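Local coordinates for protein subtilase cytotoxin, subunit B (Escherichia coli, PDB 3DWA) that forms the pentameric B part of an AB5 toxin and probably binds a non-human glycan that human cells incorporate, bringing the toxin to cells, at residues G9-V14 with S40-C45; K27-I32 with P86-A91. All coordinates share one frame; numbering follows the deposited sequence.

Contact 1 (G9-V14 with S40-C45); sequences GMFSGV and SSISAC
Ile42 packs against both Phe11 and Val14 within a curled antiparallel sheet, consistent with the OB-fold barrel of AB5 B subunits. Strands 10-12 and 41-47 are not hydrogen-bonded neighbours: the CA atoms of Phe11 and Ile42 are 7.6 Å apart, and side chains alone bridge them. The branches of Ile42 divide the work. With CG1 anti to the backbone N (chi1 167°), CG1 and CD1 turn to the CD2-CE2 side of the Phe11 ring, while CG2 is left for Val14; the side chains of Val14 and Ile42 cross at about a right angle. Isoleucine suits the place because one short and one longer branch leave CB in different directions. Gly13 and Val14 form a G1 beta bulge opposite Val74, where the chain turns a corner; the positive phi of Gly13 favours glycine.

Val14 and Ile42 are buried, whereas Phe11 is partly exposed. Ser41 points away from Phe11 and Val14 and is exposed, its OG hydrogen-bonded to Lys35, and Ser43 is partly exposed; small polar residues fit these two positions. The modelled closeness of Ile42 CD1 to the Phe11 ring is doubtful, whereas Ile42 CG2 lies an ordinary 3.9 Å from Val14 CG1.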
# COMPACT_ATOMS: atom_id res chain seq x y z
N GLY C 9 -4.35 23.59 16.36
CA GLY C 9 -5.54 24.17 15.75
C GLY C 9 -6.10 23.15 14.76
O GLY C 9 -5.58 22.03 14.61
N MSE C 10 -7.13 23.55 14.04
CA MSE C 10 -7.66 22.71 12.98
C MSE C 10 -8.23 23.62 11.91
O MSE C 10 -8.52 24.77 12.20
CB MSE C 10 -8.76 21.80 13.52
CG MSE C 10 -9.84 22.59 14.19
SE MSE C 10 -11.15 21.37 14.81
CE MSE C 10 -12.59 22.58 15.34
N PHE C 11 -8.36 23.13 10.68
CA PHE C 11 -9.06 23.86 9.63
C PHE C 11 -10.02 22.88 9.02
O PHE C 11 -9.60 21.77 8.62
CB PHE C 11 -8.08 24.40 8.58
CG PHE C 11 -7.26 25.57 9.06
CD1 PHE C 11 -7.84 26.81 9.22
CD2 PHE C 11 -5.95 25.40 9.41
CE1 PHE C 11 -7.10 27.90 9.69
CE2 PHE C 11 -5.20 26.48 9.88
CZ PHE C 11 -5.79 27.73 10.02
N SER C 12 -11.30 23.26 8.97
CA SER C 12 -12.33 22.37 8.45
C SER C 12 -12.68 22.72 7.03
O SER C 12 -12.45 23.89 6.62
CB SER C 12 -13.58 22.40 9.31
OG SER C 12 -13.24 22.14 10.64
N GLY C 13 -13.23 21.73 6.31
CA GLY C 13 -13.64 21.87 4.89
C GLY C 13 -12.53 22.29 3.92
O GLY C 13 -12.75 23.11 2.99
N VAL C 14 -11.35 21.74 4.14
CA VAL C 14 -10.17 22.00 3.36
C VAL C 14 -10.05 20.99 2.22
O VAL C 14 -10.24 19.77 2.43
CB VAL C 14 -8.95 21.86 4.32
CG1 VAL C 14 -7.60 21.89 3.63
CG2 VAL C 14 -9.07 22.92 5.41
N SER C 40 -8.22 30.74 1.02
CA SER C 40 -7.02 30.83 1.87
C SER C 40 -6.40 29.45 2.20
O SER C 40 -7.11 28.44 2.31
CB SER C 40 -7.39 31.52 3.18
OG SER C 40 -8.40 30.76 3.81
N SER C 41 -5.07 29.46 2.42
CA SER C 41 -4.21 28.28 2.46
C SER C 41 -3.77 27.88 3.86
O SER C 41 -3.43 28.73 4.67
CB SER C 41 -2.95 28.54 1.61
OG SER C 41 -3.20 28.38 0.20
N ILE C 42 -3.75 26.57 4.12
CA ILE C 42 -3.13 25.98 5.31
C ILE C 42 -2.08 24.97 4.80
O ILE C 42 -2.27 24.33 3.76
CB ILE C 42 -4.23 25.30 6.23
CG1 ILE C 42 -3.64 24.38 7.34
CG2 ILE C 42 -5.24 24.48 5.39
CD1 ILE C 42 -2.88 25.09 8.48
N SER C 43 -0.95 24.88 5.50
CA SER C 43 0.10 23.93 5.18
C SER C 43 0.42 23.23 6.49
O SER C 43 0.30 23.81 7.56
CB SER C 43 1.39 24.60 4.68
OG SER C 43 1.20 25.40 3.51
N ALA C 44 0.81 21.97 6.37
CA ALA C 44 1.23 21.17 7.50
C ALA C 44 2.11 20.03 6.97
O ALA C 44 1.80 19.48 5.91
CB ALA C 44 -0.03 20.62 8.21
N CYS C 45 3.20 19.70 7.68
CA CYS C 45 4.09 18.61 7.33
C CYS C 45 4.12 17.48 8.39
O CYS C 45 3.98 17.73 9.57
CB CYS C 45 5.55 19.10 7.17
SG CYS C 45 5.70 20.55 6.14

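Contact 2 (K27-I32 with P86-A91); sequences KPYFCI and PPFVKA
Phe88 lays the edge of its ring over one face of Tyr29 in a T-shaped (edge-to-face) stack. The ring centroids are 5.0 Å apart and the planes stand at 73°. One corner does most of the touching: Phe88 CE1 sits over the centre of the tyrosine ring, 3.7 Å from Tyr29 CZ and 3.9 Å from Tyr29 CE1. The neighbouring Phe88 CZ touches less closely, at 4.1 Å from Tyr29 CD1. Such an approach sets the slightly positive C-H rim of one ring against the electron-rich face of the other, a reason for two aromatic residues to meet here.

Torsions on both sides make the overlap possible. Tyr29 CG lies between the backbone N and the carbonyl carbon (chi1 71°), presenting a ring face to the helix, and Phe88 extends from the helix with CG anti to its N (chi1 -174°). Pro86 and Pro87 suit the first turn, where no earlier helical carbonyl needs their missing N-H; Lys90 N hydrogen-bonds to Pro86 O at 2.9 Å.

Both rings are buried, yet the tyrosine hydroxyl is satisfied: its OH is hydrogen-bonded to NE1 of Trp2 of a second subunit, whose indole also meets Phe88. The arrangement, a short helix packed by an aromatic pair on a sheet strand, thus belongs to the subunit interface of a B pentamer whose chains resemble the OB fold.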
# COMPACT_ATOMS: atom_id res chain seq x y z
N LYS C 27 15.60 11.77 7.54
CA LYS C 27 14.19 11.50 7.83
C LYS C 27 13.28 11.85 6.65
O LYS C 27 13.28 13.00 6.22
CB LYS C 27 13.75 12.33 9.05
CG LYS C 27 13.80 11.56 10.36
CD LYS C 27 14.85 12.09 11.32
CE LYS C 27 15.13 11.04 12.41
NZ LYS C 27 15.16 9.63 11.82
N PRO C 28 12.50 10.87 6.13
CA PRO C 28 11.54 11.25 5.11
C PRO C 28 10.47 12.19 5.71
O PRO C 28 10.12 12.04 6.87
CB PRO C 28 10.88 9.91 4.75
CG PRO C 28 11.06 9.06 5.96
CD PRO C 28 12.42 9.42 6.43
N TYR C 29 9.99 13.16 4.92
CA TYR C 29 8.81 13.97 5.33
C TYR C 29 7.90 14.23 4.12
O TYR C 29 8.30 13.99 2.98
CB TYR C 29 9.22 15.34 5.95
CG TYR C 29 9.77 16.30 4.92
CD1 TYR C 29 8.92 17.16 4.18
CD2 TYR C 29 11.12 16.37 4.70
CE1 TYR C 29 9.44 18.02 3.21
CE2 TYR C 29 11.65 17.21 3.76
CZ TYR C 29 10.80 18.05 3.03
OH TYR C 29 11.37 18.86 2.09
N PHE C 30 6.67 14.67 4.38
CA PHE C 30 5.81 15.19 3.32
C PHE C 30 5.10 16.42 3.88
O PHE C 30 4.98 16.58 5.10
CB PHE C 30 4.83 14.10 2.76
CG PHE C 30 3.65 13.81 3.68
CD1 PHE C 30 2.43 14.47 3.49
CD2 PHE C 30 3.76 12.86 4.71
CE1 PHE C 30 1.35 14.24 4.36
CE2 PHE C 30 2.70 12.63 5.57
CZ PHE C 30 1.48 13.31 5.38
N CYS C 31 4.64 17.29 3.00
CA CYS C 31 3.95 18.50 3.38
C CYS C 31 2.76 18.58 2.43
O CYS C 31 2.88 18.24 1.26
CB CYS C 31 4.90 19.73 3.24
SG CYS C 31 4.20 21.30 3.94
N ILE C 32 1.59 18.95 2.95
CA ILE C 32 0.43 19.20 2.09
C ILE C 32 0.04 20.67 2.13
O ILE C 32 0.33 21.35 3.10
CB ILE C 32 -0.78 18.34 2.51
CG1 ILE C 32 -1.07 18.55 4.00
CG2 ILE C 32 -0.53 16.86 2.20
CD1 ILE C 32 -2.28 17.80 4.49
N PRO C 86 15.14 27.00 10.23
CA PRO C 86 14.63 28.21 9.55
C PRO C 86 14.44 28.13 8.02
O PRO C 86 13.40 28.56 7.53
CB PRO C 86 15.65 29.31 9.94
CG PRO C 86 16.32 28.80 11.17
CD PRO C 86 16.37 27.28 10.99
N PRO C 87 15.42 27.61 7.25
CA PRO C 87 15.15 27.41 5.83
C PRO C 87 13.92 26.50 5.56
O PRO C 87 13.16 26.75 4.64
CB PRO C 87 16.45 26.75 5.31
CG PRO C 87 17.50 27.17 6.28
CD PRO C 87 16.81 27.21 7.60
N PHE C 88 13.74 25.46 6.36
CA PHE C 88 12.59 24.57 6.21
C PHE C 88 11.29 25.31 6.52
O PHE C 88 10.30 25.19 5.78
CB PHE C 88 12.76 23.37 7.12
CG PHE C 88 11.69 22.33 6.96
CD1 PHE C 88 11.96 21.18 6.25
CD2 PHE C 88 10.42 22.47 7.56
CE1 PHE C 88 10.98 20.19 6.10
CE2 PHE C 88 9.44 21.46 7.43
CZ PHE C 88 9.75 20.32 6.69
N VAL C 89 11.30 26.08 7.61
CA VAL C 89 10.13 26.86 8.01
C VAL C 89 9.76 27.91 6.95
O VAL C 89 8.58 28.12 6.70
CB VAL C 89 10.32 27.46 9.40
CG1 VAL C 89 9.17 28.41 9.76
CG2 VAL C 89 10.44 26.36 10.43
N LYS C 90 10.76 28.52 6.30
CA LYS C 90 10.53 29.57 5.28
C LYS C 90 9.91 29.02 3.99
O LYS C 90 8.97 29.61 3.43
CB LYS C 90 11.83 30.30 4.91
CG LYS C 90 11.61 31.45 3.90
CD LYS C 90 12.88 32.01 3.25
CE LYS C 90 13.37 33.23 4.01
NZ LYS C 90 13.87 32.80 5.37
N ALA C 91 10.48 27.92 3.49
CA ALA C 91 10.01 27.25 2.30
C ALA C 91 8.64 26.60 2.48
O ALA C 91 7.80 26.62 1.58
CB ALA C 91 11.05 26.21 1.86

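How the contacts relate
Contacts 1 and 2 have centres about 16 Å apart and meet because strands 27-35 and 41-47 are neighbours in one antiparallel sheet and follow each other in the chain. Ile32 N probably hydrogen-bonds to Ala44 O at 3.0 Å, joining the two strands directly. A disulfide between Cys31 and Cys45 is known for this protein, but Cys31 SG and Cys45 SG lie 2.8 Å apart here, too far for a regular S-S bond, so the bond is doubtful in this model. Contact 1 lies deeper, its centre about 6 Å from the centre of the chain; that of contact 2 lies about 13 Å out, and contact 2 adjoins a second subunit. Their segments alternate along the chain.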